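Local coordinates for protein putative beta-glucosidase (Bifidobacterium adolescentis, PDB 5WAB) that hydrolyses beta-glucosidic bonds as a family 3 glycoside hydrolase, probably releasing sugar residues from the non-reducing ends of its substrates, at residues 115-119 against 419-424; 172-178 against 629-633; 451-455 against 496-500; 560-566 against 661-666. One frame throughout, in Å; residues are numbered along the deposited sequence.

Contact 1: residues 115-119 against 419-424; sequences NPLGG and FDRETL
Leu117 and Arg421 cross at about a right angle, the CD2 methyl of the leucine lying 3.7 Å from CB at the root of the arginine. That same methyl is also 3.7 Å from CD2 of Leu424, so it is wedged between two residues of 419-424, and the Leu424 methyl reaches on to CG of Pro116. Alongside this packing the backbones are pinned: Arg421 N donates to Leu117 O at 2.9 Å. Asp420 holds the far end, its OD1 using the anti lone pair to take Gly119 N at 2.8 Å. The carboxylate is shared, OD1 also accepting from Glu161 N and OD2 pairing with Thr162 OG1. Arg421 bends at its third torsion (chi3 71°), which curls the guanidinium back so that NH2 meets Leu424 O at its edge in a weak bond; NH2 also lies against Val453 O, a bond whose modelled length is doubtful. Within 115-119, Asn115 OD1 accepts from Leu117 N at 2.8 Å, an Asx turn within the type I turn 115-118 that presents the leucine. The contact ties the loop between strand 102-106 and helix 129-144 of the N-terminal TIM-barrel-type domain to the C-terminal domain's loop between strand 403-409 and helix 428-438.

Contact 2: residues 172-178 against 629-633; sequences SQRALRE and YWSEK
The Arg177 guanidinium lies flat over the six-membered ring of Trp630, the planes 17° apart and CZ 4.2 Å from the ring centroid in an off-centre cation-pi stack. Lower on the same side chain, Arg177 CG sits squarely over the five-membered ring, 3.4 Å from its centroid, a CH-pi contact. A bend at the second torsion (chi2 -72°) lays the arginine along the indole, and Glu222 takes its NH1 in a salt bridge, while Trp637 meets the Trp630 ring edge-to-face. A second guanidinium, that of Arg174, offers its edge to Glu178: NE and NH2 both grip OE2, the NE bond measuring 3.1 Å, and NH2 also donates to Ala596 O. Trp630 N makes a third donor to this oxygen at 2.9 Å, approaching from above the carboxylate plane. An alanine in place of Trp630 would probably open a gap between helix and strand, with no stacking surface under the guanidinium and CG, and leave Arg177 held mainly by Glu222 and helix 212-222. At the helix start Ser172 is the N-cap, its OG accepting from Ala175 N, and Glu632 OE2 takes Arg174 N at 3.3 Å; the glutamate charge is likely to suit the helix's amino end. The axes of helix 173-178 and strand 629-631 run 143° apart, 8.1 Å at closest. The helix, backed by Trp213 and Val218 of helix 212-222, belongs to the barrel-type domain, and the strand pairs with strand 636-639 in a hairpin of the fibronectin-like domain.

Contact 3: residues 451-455 against 496-500; sequences GSVVS and QTIPM
Ser452 and Val453, in the loop that follows strand 444-449 of the family 3 C-terminal domain, an alpha/beta sandwich, pack against Gln496 and the short, weakly bonded strand around Ile498 and Pro499. Gly451 O lies 3.1 Å from a water that also sits 2.9 Å from Gln496 OE1, within bonding distance of both. Ser452 comes next: its OG, anti to the backbone N (chi1 -169°), accepts from Gln496 NE2 at 3.2 Å with an N-H...O angle of 154°, and is itself bonded to Pro116 O. NE2 thus faces the hydroxyl of the loop and OE1 the water. Val453 points at the opposing segment and divides its branches. CG2 stands 3.4 Å from Gln496 CD and almost as near to OE1 and NE2, so it lies against the whole amide, while CG1 turns to CD of Pro499, 4.0 Å away. A leucine in place of Gln496 would probably leave Ser452 OG without its NE2 donor and the water without its OE1 partner in this buried spot. The CB of Val454 leads away from 496-500, but its carbonyl O rests 3.9 Å from CG2 of Ile498.

Contact 4: residues 560-566 against 661-666; sequences KTGANTA and VTLDGD
Lys560 and Asp664 supply the charged part of the contact. The lysine stretches fully, every torsion near 180°, and its NZ meets Asp664 OD1 from above the carboxylate plane, 2.8 Å away, in a salt bridge. NZ also donates to Thr662 O at 2.6 Å, so the ammonium is held by a backbone carbonyl and a carboxylate of the same segment. Among the neutral hydrogen bonds, Asp664 N meets Ala563 O at 3.0 Å. Asn564 grasps the backbone of Gly665 at both ends: OD1 takes Gly665 N in a weak, bent bond, and ND2 reaches Gly665 O at 3.0 Å from above that carbonyl's plane. Gly665 has backbone angles (phi 85°, psi 153°) at which a side chain would collide with the carbonyl O of Asp664, a reason for glycine here. Apolar contact is looser: Leu663 CD2 lies 4.1 Å from Asn564 CA, and Ala566 CB is 4.4 Å from Val661 CG1. Leu663 also rests on Phe627 and Val639. The turn joining strands 551-560 and 566-574 is thereby fastened to the last residues of strand 654-663 and the turn after it; that strand pairs with strand 642-648 at the margin of its antiparallel sheet, in the beta-rich C-terminal part of the enzyme.

In the fold
Contacts 1 and 3 form one continuous patch, their centres about 10 Å apart, because Leu424 packs on Val453 and 115-119 shares Ser452 with contact 3. Contact 1 joins the barrel-type and C-terminal domains, and contact 3, inside the latter, continues it through Ser452, near the boundary where family 3 enzymes generally build their active site. Contact 2, centred about 26 Å from contact 1, instead joins the barrel-type domain to the fibronectin-like one. Contact 4 lies farther out, its centre about 21 Å from contact 2 and about 41 Å from contact 1. Contacts 2 and 4 do not touch, their nearest atoms about 7 Å apart, yet strand 636-639 pairs with 628-631 and packs through Val639 on Leu663.

Contact 1: residues 115-119 against 419-424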
loop_
_atom_site.group_PDB
_atom_site.type_symbol
_atom_site.label_atom_id
_atom_site.label_comp_id
_atom_site.label_asym_id
_atom_site.label_seq_id
_atom_site.Cartn_x
_atom_site.Cartn_y
_atom_site.Cartn_z
ATOM N N ASN A 115 10.338 -1.644 -6.720
ATOM C CA ASN A 115 11.658 -1.713 -6.126
ATOM C C ASN A 115 11.604 -1.047 -4.754
ATOM O O ASN A 115 11.085 0.077 -4.632
ATOM C CB ASN A 115 12.686 -1.032 -7.024
ATOM C CG ASN A 115 14.092 -1.172 -6.502
ATOM O OD1 ASN A 115 14.429 -0.651 -5.442
ATOM N ND2 ASN A 115 14.927 -1.883 -7.247
ATOM N N PRO A 116 12.128 -1.693 -3.708
ATOM C CA PRO A 116 12.004 -1.132 -2.353
ATOM C C PRO A 116 12.736 0.182 -2.164
ATOM O O PRO A 116 12.527 0.834 -1.136
ATOM C CB PRO A 116 12.599 -2.233 -1.464
ATOM C CG PRO A 116 13.525 -2.972 -2.355
ATOM C CD PRO A 116 12.906 -2.943 -3.721
ATOM N N LEU A 117 13.590 0.584 -3.106
ATOM C CA LEU A 117 14.270 1.871 -3.033
ATOM C C LEU A 117 13.368 3.038 -3.404
ATOM O O LEU A 117 13.793 4.191 -3.274
ATOM C CB LEU A 117 15.496 1.881 -3.947
ATOM C CG LEU A 117 16.652 0.942 -3.606
ATOM C CD1 LEU A 117 17.736 1.098 -4.655
ATOM C CD2 LEU A 117 17.204 1.212 -2.207
ATOM N N GLY A 118 12.155 2.771 -3.881
ATOM C CA GLY A 118 11.235 3.827 -4.263
ATOM C C GLY A 118 10.955 4.813 -3.147
ATOM O O GLY A 118 10.585 4.418 -2.040
ATOM N N GLY A 119 11.122 6.104 -3.434
ATOM C CA GLY A 119 11.035 7.116 -2.394
ATOM C C GLY A 119 9.680 7.213 -1.716
ATOM O O GLY A 119 9.595 7.635 -0.562
ATOM N N PHE A 419 13.152 11.777 -3.358
ATOM C CA PHE A 419 14.322 11.016 -3.765
ATOM C C PHE A 419 14.093 9.533 -3.523
ATOM O O PHE A 419 13.402 9.139 -2.583
ATOM C CB PHE A 419 15.565 11.485 -3.003
ATOM C CG PHE A 419 16.067 12.827 -3.445
ATOM C CD1 PHE A 419 16.609 12.996 -4.711
ATOM C CD2 PHE A 419 15.958 13.931 -2.615
ATOM C CE1 PHE A 419 17.063 14.235 -5.128
ATOM C CE2 PHE A 419 16.407 15.173 -3.025
ATOM C CZ PHE A 419 16.959 15.326 -4.285
ATOM N N ASP A 420 14.682 8.713 -4.383
ATOM C CA ASP A 420 14.766 7.282 -4.145
ATOM C C ASP A 420 16.020 6.976 -3.336
ATOM O O ASP A 420 17.057 7.623 -3.501
ATOM C CB ASP A 420 14.795 6.512 -5.467
ATOM C CG ASP A 420 13.561 6.759 -6.319
ATOM O OD1 ASP A 420 12.442 6.808 -5.761
ATOM O OD2 ASP A 420 13.712 6.892 -7.550
ATOM N N ARG A 421 15.925 5.974 -2.465
ATOM C CA ARG A 421 17.104 5.529 -1.736
ATOM C C ARG A 421 18.127 4.932 -2.697
ATOM O O ARG A 421 17.808 4.502 -3.809
ATOM C CB ARG A 421 16.713 4.505 -0.667
ATOM C CG ARG A 421 16.119 5.124 0.582
ATOM C CD ARG A 421 15.201 4.155 1.295
ATOM N NE ARG A 421 15.886 3.051 1.947
ATOM C CZ ARG A 421 15.401 1.814 2.004
ATOM N NH1 ARG A 421 14.244 1.524 1.421
ATOM N NH2 ARG A 421 16.080 0.864 2.633
ATOM N N GLU A 422 19.383 4.938 -2.265
ATOM C CA GLU A 422 20.451 4.290 -3.006
ATOM C C GLU A 422 21.030 3.084 -2.287
ATOM O O GLU A 422 21.883 2.394 -2.856
ATOM C CB GLU A 422 21.564 5.302 -3.324
ATOM C CG GLU A 422 21.135 6.320 -4.372
ATOM C CD GLU A 422 22.215 7.323 -4.703
ATOM O OE1 GLU A 422 23.202 7.407 -3.945
ATOM O OE2 GLU A 422 22.080 8.019 -5.730
ATOM N N THR A 423 20.601 2.826 -1.054
ATOM C CA THR A 423 21.019 1.651 -0.309
ATOM C C THR A 423 19.855 1.182 0.546
ATOM O O THR A 423 18.988 1.973 0.927
ATOM C CB THR A 423 22.236 1.940 0.580
ATOM O OG1 THR A 423 22.602 0.753 1.298
ATOM C CG2 THR A 423 21.916 3.053 1.571
ATOM N N LEU A 424 19.850 -0.114 0.851
ATOM C CA LEU A 424 18.881 -0.669 1.785
ATOM C C LEU A 424 19.368 -0.620 3.228
ATOM O O LEU A 424 18.552 -0.762 4.145
ATOM C CB LEU A 424 18.530 -2.117 1.401
ATOM C CG LEU A 424 17.728 -2.290 0.111
ATOM C CD1 LEU A 424 17.456 -3.751 -0.198
ATOM C CD2 LEU A 424 16.428 -1.509 0.202
#

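Contact 2: residues 172-178 against 629-633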
loop_
_atom_site.group_PDB
_atom_site.type_symbol
_atom_site.label_atom_id
_atom_site.label_comp_id
_atom_site.label_asym_id
_atom_site.label_seq_id
_atom_site.Cartn_x
_atom_site.Cartn_y
_atom_site.Cartn_z
ATOM N N SER A 172 5.043 -3.644 -20.520
ATOM C CA SER A 172 4.228 -4.508 -21.362
ATOM C C SER A 172 2.780 -4.503 -20.878
ATOM O O SER A 172 2.480 -4.163 -19.729
ATOM C CB SER A 172 4.756 -5.938 -21.355
ATOM O OG SER A 172 4.467 -6.549 -20.116
ATOM N N GLN A 173 1.876 -4.912 -21.772
ATOM C CA GLN A 173 0.459 -4.953 -21.424
ATOM C C GLN A 173 0.180 -5.947 -20.302
ATOM O O GLN A 173 -0.559 -5.628 -19.363
ATOM C CB GLN A 173 -0.377 -5.272 -22.660
ATOM C CG GLN A 173 -0.461 -4.084 -23.600
ATOM C CD GLN A 173 -1.006 -2.849 -22.901
ATOM O OE1 GLN A 173 -0.335 -1.820 -22.821
ATOM N NE2 GLN A 173 -2.236 -2.944 -22.402
ATOM N N ARG A 174 0.774 -7.143 -20.366
ATOM C CA ARG A 174 0.594 -8.112 -19.286
ATOM C C ARG A 174 0.985 -7.523 -17.939
ATOM O O ARG A 174 0.248 -7.654 -16.955
ATOM C CB ARG A 174 1.406 -9.379 -19.554
ATOM C CG ARG A 174 0.689 -10.427 -20.365
ATOM C CD ARG A 174 1.376 -11.776 -20.226
ATOM N NE ARG A 174 1.258 -12.349 -18.884
ATOM C CZ ARG A 174 2.066 -13.292 -18.400
ATOM N NH1 ARG A 174 3.056 -13.766 -19.144
ATOM N NH2 ARG A 174 1.895 -13.761 -17.170
ATOM N N ALA A 175 2.150 -6.876 -17.870
ATOM C CA ALA A 175 2.601 -6.334 -16.595
ATOM C C ALA A 175 1.678 -5.223 -16.113
ATOM O O ALA A 175 1.380 -5.135 -14.916
ATOM C CB ALA A 175 4.047 -5.845 -16.711
ATOM N N LEU A 176 1.191 -4.385 -17.033
ATOM C CA LEU A 176 0.203 -3.372 -16.667
ATOM C C LEU A 176 -1.073 -4.022 -16.141
ATOM O O LEU A 176 -1.586 -3.641 -15.082
ATOM C CB LEU A 176 -0.107 -2.483 -17.873
ATOM C CG LEU A 176 0.851 -1.340 -18.196
ATOM C CD1 LEU A 176 0.472 -0.723 -19.510
ATOM C CD2 LEU A 176 0.840 -0.289 -17.091
ATOM N N ARG A 177 -1.588 -5.021 -16.862
ATOM C CA ARG A 177 -2.863 -5.628 -16.497
ATOM C C ARG A 177 -2.762 -6.464 -15.225
ATOM O O ARG A 177 -3.718 -6.518 -14.444
ATOM C CB ARG A 177 -3.375 -6.491 -17.649
ATOM C CG ARG A 177 -3.719 -5.721 -18.905
ATOM C CD ARG A 177 -4.977 -4.925 -18.709
ATOM N NE ARG A 177 -5.426 -4.312 -19.953
ATOM C CZ ARG A 177 -6.596 -3.701 -20.097
ATOM N NH1 ARG A 177 -7.433 -3.627 -19.070
ATOM N NH2 ARG A 177 -6.931 -3.174 -21.267
ATOM N N GLU A 178 -1.632 -7.135 -14.997
ATOM C CA GLU A 178 -1.535 -8.061 -13.873
ATOM C C GLU A 178 -0.867 -7.469 -12.639
ATOM O O GLU A 178 -1.134 -7.939 -11.526
ATOM C CB GLU A 178 -0.783 -9.335 -14.278
ATOM C CG GLU A 178 -1.445 -10.148 -15.381
ATOM C CD GLU A 178 -0.825 -11.523 -15.542
ATOM O OE1 GLU A 178 -0.250 -12.032 -14.558
ATOM O OE2 GLU A 178 -0.891 -12.082 -16.659
ATOM N N TYR A 629 -4.582 -15.310 -16.336
ATOM C CA TYR A 629 -3.560 -14.347 -16.706
ATOM C C TYR A 629 -4.088 -13.465 -17.826
ATOM O O TYR A 629 -5.095 -13.773 -18.464
ATOM C CB TYR A 629 -2.259 -15.039 -17.143
ATOM C CG TYR A 629 -2.395 -16.017 -18.302
ATOM C CD1 TYR A 629 -2.406 -15.573 -19.622
ATOM C CD2 TYR A 629 -2.498 -17.389 -18.072
ATOM C CE1 TYR A 629 -2.521 -16.465 -20.678
ATOM C CE2 TYR A 629 -2.616 -18.287 -19.122
ATOM C CZ TYR A 629 -2.627 -17.818 -20.422
ATOM O OH TYR A 629 -2.735 -18.706 -21.467
ATOM N N TRP A 630 -3.400 -12.352 -18.052
ATOM C CA TRP A 630 -3.728 -11.507 -19.185
ATOM C C TRP A 630 -3.067 -12.064 -20.438
ATOM O O TRP A 630 -1.851 -12.272 -20.470
ATOM C CB TRP A 630 -3.280 -10.067 -18.940
ATOM C CG TRP A 630 -3.735 -9.158 -20.030
ATOM C CD1 TRP A 630 -3.008 -8.731 -21.102
ATOM C CD2 TRP A 630 -5.040 -8.597 -20.178
ATOM N NE1 TRP A 630 -3.775 -7.921 -21.900
ATOM C CE2 TRP A 630 -5.028 -7.822 -21.355
ATOM C CE3 TRP A 630 -6.214 -8.660 -19.422
ATOM C CZ2 TRP A 630 -6.149 -7.123 -21.799
ATOM C CZ3 TRP A 630 -7.322 -7.967 -19.858
ATOM C CH2 TRP A 630 -7.283 -7.204 -21.038
ATOM N N SER A 631 -3.864 -12.295 -21.472
ATOM C CA SER A 631 -3.352 -12.773 -22.747
ATOM C C SER A 631 -3.343 -11.615 -23.732
ATOM O O SER A 631 -4.400 -11.066 -24.056
ATOM C CB SER A 631 -4.195 -13.923 -23.294
ATOM O OG SER A 631 -3.774 -14.276 -24.602
ATOM N N GLU A 632 -2.156 -11.256 -24.217
ATOM C CA GLU A 632 -2.092 -10.237 -25.253
ATOM C C GLU A 632 -2.600 -10.781 -26.575
ATOM O O GLU A 632 -2.992 -10.004 -27.450
ATOM C CB GLU A 632 -0.663 -9.714 -25.402
ATOM C CG GLU A 632 -0.118 -9.072 -24.143
ATOM C CD GLU A 632 1.268 -8.489 -24.327
ATOM O OE1 GLU A 632 1.726 -8.389 -25.488
ATOM O OE2 GLU A 632 1.898 -8.127 -23.305
ATOM N N LYS A 633 -2.628 -12.102 -26.721
ATOM C CA LYS A 633 -3.208 -12.704 -27.911
ATOM C C LYS A 633 -4.726 -12.579 -27.897
ATOM O O LYS A 633 -5.336 -12.247 -28.920
ATOM C CB LYS A 633 -2.776 -14.168 -27.992
ATOM C CG LYS A 633 -3.223 -14.918 -29.223
ATOM C CD LYS A 633 -2.738 -16.359 -29.159
ATOM C CE LYS A 633 -1.259 -16.431 -28.811
ATOM N NZ LYS A 633 -0.390 -15.802 -29.848
#

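Contact 3: residues 451-455 against 496-500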
loop_
_atom_site.group_PDB
_atom_site.type_symbol
_atom_site.label_atom_id
_atom_site.label_comp_id
_atom_site.label_asym_id
_atom_site.label_seq_id
_atom_site.Cartn_x
_atom_site.Cartn_y
_atom_site.Cartn_z
ATOM N N GLY A 451 10.696 3.769 6.617
ATOM C CA GLY A 451 9.580 3.871 5.695
ATOM C C GLY A 451 9.531 2.793 4.635
ATOM O O GLY A 451 8.454 2.519 4.100
ATOM N N SER A 452 10.667 2.174 4.317
ATOM C CA SER A 452 10.701 1.084 3.352
ATOM C C SER A 452 11.751 0.075 3.798
ATOM O O SER A 452 12.446 0.277 4.798
ATOM C CB SER A 452 10.975 1.599 1.937
ATOM O OG SER A 452 10.759 0.567 0.988
ATOM N N VAL A 453 11.856 -1.024 3.042
ATOM C CA VAL A 453 12.661 -2.170 3.458
ATOM C C VAL A 453 14.083 -1.739 3.764
ATOM O O VAL A 453 14.730 -1.058 2.961
ATOM C CB VAL A 453 12.647 -3.259 2.369
ATOM C CG1 VAL A 453 13.754 -4.250 2.607
ATOM C CG2 VAL A 453 11.325 -3.987 2.368
ATOM N N VAL A 454 14.578 -2.145 4.929
ATOM C CA VAL A 454 15.995 -2.059 5.240
ATOM C C VAL A 454 16.543 -3.478 5.316
ATOM O O VAL A 454 15.815 -4.435 5.604
ATOM C CB VAL A 454 16.273 -1.286 6.548
ATOM C CG1 VAL A 454 15.731 0.135 6.452
ATOM C CG2 VAL A 454 15.696 -2.024 7.750
ATOM N N SER A 455 17.832 -3.617 5.024
ATOM C CA SER A 455 18.493 -4.904 5.167
ATOM C C SER A 455 18.626 -5.264 6.641
ATOM O O SER A 455 18.851 -4.400 7.495
ATOM C CB SER A 455 19.868 -4.857 4.514
ATOM O OG SER A 455 20.580 -3.718 4.969
ATOM N N GLN A 496 5.974 -6.709 2.033
ATOM C CA GLN A 496 7.132 -6.416 1.206
ATOM C C GLN A 496 8.162 -7.507 1.457
ATOM O O GLN A 496 8.343 -7.944 2.599
ATOM C CB GLN A 496 7.701 -5.038 1.569
ATOM C CG GLN A 496 8.290 -4.219 0.433
ATOM C CD GLN A 496 8.572 -2.776 0.852
ATOM O OE1 GLN A 496 8.212 -2.354 1.953
ATOM N NE2 GLN A 496 9.227 -2.020 -0.021
ATOM N N THR A 497 8.828 -7.950 0.396
ATOM C CA THR A 497 9.918 -8.907 0.536
ATOM C C THR A 497 11.156 -8.213 1.091
ATOM O O THR A 497 11.509 -7.113 0.659
ATOM C CB THR A 497 10.250 -9.545 -0.812
ATOM O OG1 THR A 497 9.134 -10.319 -1.268
ATOM C CG2 THR A 497 11.490 -10.439 -0.699
ATOM N N ILE A 498 11.824 -8.861 2.044
ATOM C CA ILE A 498 13.127 -8.386 2.508
ATOM C C ILE A 498 14.216 -9.225 1.850
ATOM O O ILE A 498 14.446 -10.373 2.259
ATOM C CB ILE A 498 13.249 -8.451 4.034
ATOM C CG1 ILE A 498 12.135 -7.652 4.699
ATOM C CG2 ILE A 498 14.605 -7.913 4.459
ATOM C CD1 ILE A 498 12.250 -7.613 6.214
ATOM N N PRO A 499 14.926 -8.700 0.859
ATOM C CA PRO A 499 15.893 -9.518 0.123
ATOM C C PRO A 499 17.234 -9.584 0.842
ATOM O O PRO A 499 17.514 -8.828 1.773
ATOM C CB PRO A 499 16.018 -8.783 -1.212
ATOM C CG PRO A 499 15.803 -7.346 -0.838
ATOM C CD PRO A 499 14.800 -7.345 0.292
ATOM N N MET A 500 18.070 -10.523 0.388
ATOM C CA MET A 500 19.433 -10.590 0.902
ATOM C C MET A 500 20.279 -9.427 0.394
ATOM O O MET A 500 21.258 -9.045 1.042
ATOM C CB MET A 500 20.079 -11.924 0.531
ATOM C CG MET A 500 19.509 -13.134 1.272
ATOM S SD MET A 500 19.599 -12.980 3.069
ATOM C CE MET A 500 21.366 -13.040 3.346
HETATM O O HOH W 1 7.422 0.422 2.091
#

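Contact 4: residues 560-566 against 661-666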
loop_
_atom_site.group_PDB
_atom_site.type_symbol
_atom_site.label_atom_id
_atom_site.label_comp_id
_atom_site.label_asym_id
_atom_site.label_seq_id
_atom_site.Cartn_x
_atom_site.Cartn_y
_atom_site.Cartn_z
ATOM N N LYS A 560 -14.077 -27.641 -6.368
ATOM C CA LYS A 560 -14.450 -26.929 -7.580
ATOM C C LYS A 560 -15.922 -26.535 -7.515
ATOM O O LYS A 560 -16.770 -27.343 -7.128
ATOM C CB LYS A 560 -14.159 -27.812 -8.792
ATOM C CG LYS A 560 -14.286 -27.159 -10.152
ATOM C CD LYS A 560 -13.821 -28.147 -11.222
ATOM C CE LYS A 560 -13.886 -27.565 -12.623
ATOM N NZ LYS A 560 -13.393 -28.521 -13.646
ATOM N N THR A 561 -16.222 -25.280 -7.851
ATOM C CA THR A 561 -17.585 -24.758 -7.777
ATOM C C THR A 561 -18.140 -24.321 -9.127
ATOM O O THR A 561 -19.228 -23.734 -9.180
ATOM C CB THR A 561 -17.662 -23.598 -6.780
ATOM O OG1 THR A 561 -16.756 -22.560 -7.177
ATOM C CG2 THR A 561 -17.330 -24.080 -5.378
ATOM N N GLY A 562 -17.422 -24.571 -10.213
ATOM C CA GLY A 562 -17.890 -24.171 -11.524
ATOM C C GLY A 562 -16.915 -24.639 -12.577
ATOM O O GLY A 562 -16.002 -25.413 -12.296
ATOM N N ALA A 563 -17.140 -24.186 -13.810
ATOM C CA ALA A 563 -16.227 -24.535 -14.893
ATOM C C ALA A 563 -14.810 -24.053 -14.597
ATOM O O ALA A 563 -13.836 -24.731 -14.939
ATOM C CB ALA A 563 -16.727 -23.958 -16.216
ATOM N N ASN A 564 -14.672 -22.881 -13.973
ATOM C CA ASN A 564 -13.358 -22.297 -13.707
ATOM C C ASN A 564 -13.329 -21.576 -12.365
ATOM O O ASN A 564 -12.695 -20.524 -12.222
ATOM C CB ASN A 564 -12.935 -21.343 -14.826
ATOM C CG ASN A 564 -12.813 -22.032 -16.163
ATOM O OD1 ASN A 564 -11.881 -22.801 -16.389
ATOM N ND2 ASN A 564 -13.757 -21.767 -17.058
ATOM N N THR A 565 -14.009 -22.125 -11.360
ATOM C CA THR A 565 -13.978 -21.548 -10.022
ATOM C C THR A 565 -13.812 -22.655 -8.992
ATOM O O THR A 565 -14.191 -23.808 -9.215
ATOM C CB THR A 565 -15.241 -20.743 -9.691
ATOM O OG1 THR A 565 -16.398 -21.584 -9.813
ATOM C CG2 THR A 565 -15.365 -19.535 -10.616
ATOM N N ALA A 566 -13.274 -22.272 -7.836
ATOM C CA ALA A 566 -13.032 -23.208 -6.755
ATOM C C ALA A 566 -13.347 -22.526 -5.432
ATOM O O ALA A 566 -13.531 -21.308 -5.360
ATOM C CB ALA A 566 -11.588 -23.720 -6.776
ATOM N N VAL A 661 -6.755 -28.614 -8.103
ATOM C CA VAL A 661 -8.028 -28.536 -8.803
ATOM C C VAL A 661 -7.751 -28.474 -10.296
ATOM O O VAL A 661 -6.741 -27.919 -10.744
ATOM C CB VAL A 661 -8.875 -27.331 -8.347
ATOM C CG1 VAL A 661 -9.218 -27.478 -6.894
ATOM C CG2 VAL A 661 -8.130 -26.028 -8.579
ATOM N N THR A 662 -8.657 -29.064 -11.067
ATOM C CA THR A 662 -8.570 -29.092 -12.522
ATOM C C THR A 662 -9.705 -28.247 -13.094
ATOM O O THR A 662 -10.881 -28.522 -12.835
ATOM C CB THR A 662 -8.645 -30.529 -13.034
ATOM O OG1 THR A 662 -7.634 -31.314 -12.387
ATOM C CG2 THR A 662 -8.420 -30.573 -14.539
ATOM N N LEU A 663 -9.354 -27.210 -13.844
ATOM C CA LEU A 663 -10.334 -26.307 -14.426
ATOM C C LEU A 663 -10.536 -26.608 -15.908
ATOM O O LEU A 663 -9.689 -27.216 -16.561
ATOM C CB LEU A 663 -9.898 -24.855 -14.239
ATOM C CG LEU A 663 -9.589 -24.443 -12.803
ATOM C CD1 LEU A 663 -9.297 -22.955 -12.754
ATOM C CD2 LEU A 663 -10.724 -24.813 -11.861
ATOM N N ASP A 664 -11.690 -26.176 -16.435
ATOM C CA ASP A 664 -12.047 -26.474 -17.821
ATOM C C ASP A 664 -11.432 -25.511 -18.827
ATOM O O ASP A 664 -11.335 -25.858 -20.008
ATOM C CB ASP A 664 -13.564 -26.444 -18.020
ATOM C CG ASP A 664 -14.310 -27.303 -17.029
ATOM O OD1 ASP A 664 -13.685 -28.184 -16.400
ATOM O OD2 ASP A 664 -15.539 -27.111 -16.907
ATOM N N GLY A 665 -11.006 -24.332 -18.399
ATOM C CA GLY A 665 -10.700 -23.272 -19.353
ATOM C C GLY A 665 -11.938 -22.489 -19.746
ATOM O O GLY A 665 -13.064 -22.989 -19.729
ATOM N N ASP A 666 -11.724 -21.232 -20.129
ATOM C CA ASP A 666 -12.839 -20.325 -20.400
ATOM C C ASP A 666 -13.378 -20.423 -21.818
ATOM O O ASP A 666 -14.291 -19.673 -22.163
ATOM C CB ASP A 666 -12.443 -18.875 -20.088
ATOM C CG ASP A 666 -11.213 -18.425 -20.839
ATOM O OD1 ASP A 666 -10.903 -19.002 -21.902
ATOM O OD2 ASP A 666 -10.558 -17.477 -20.373
#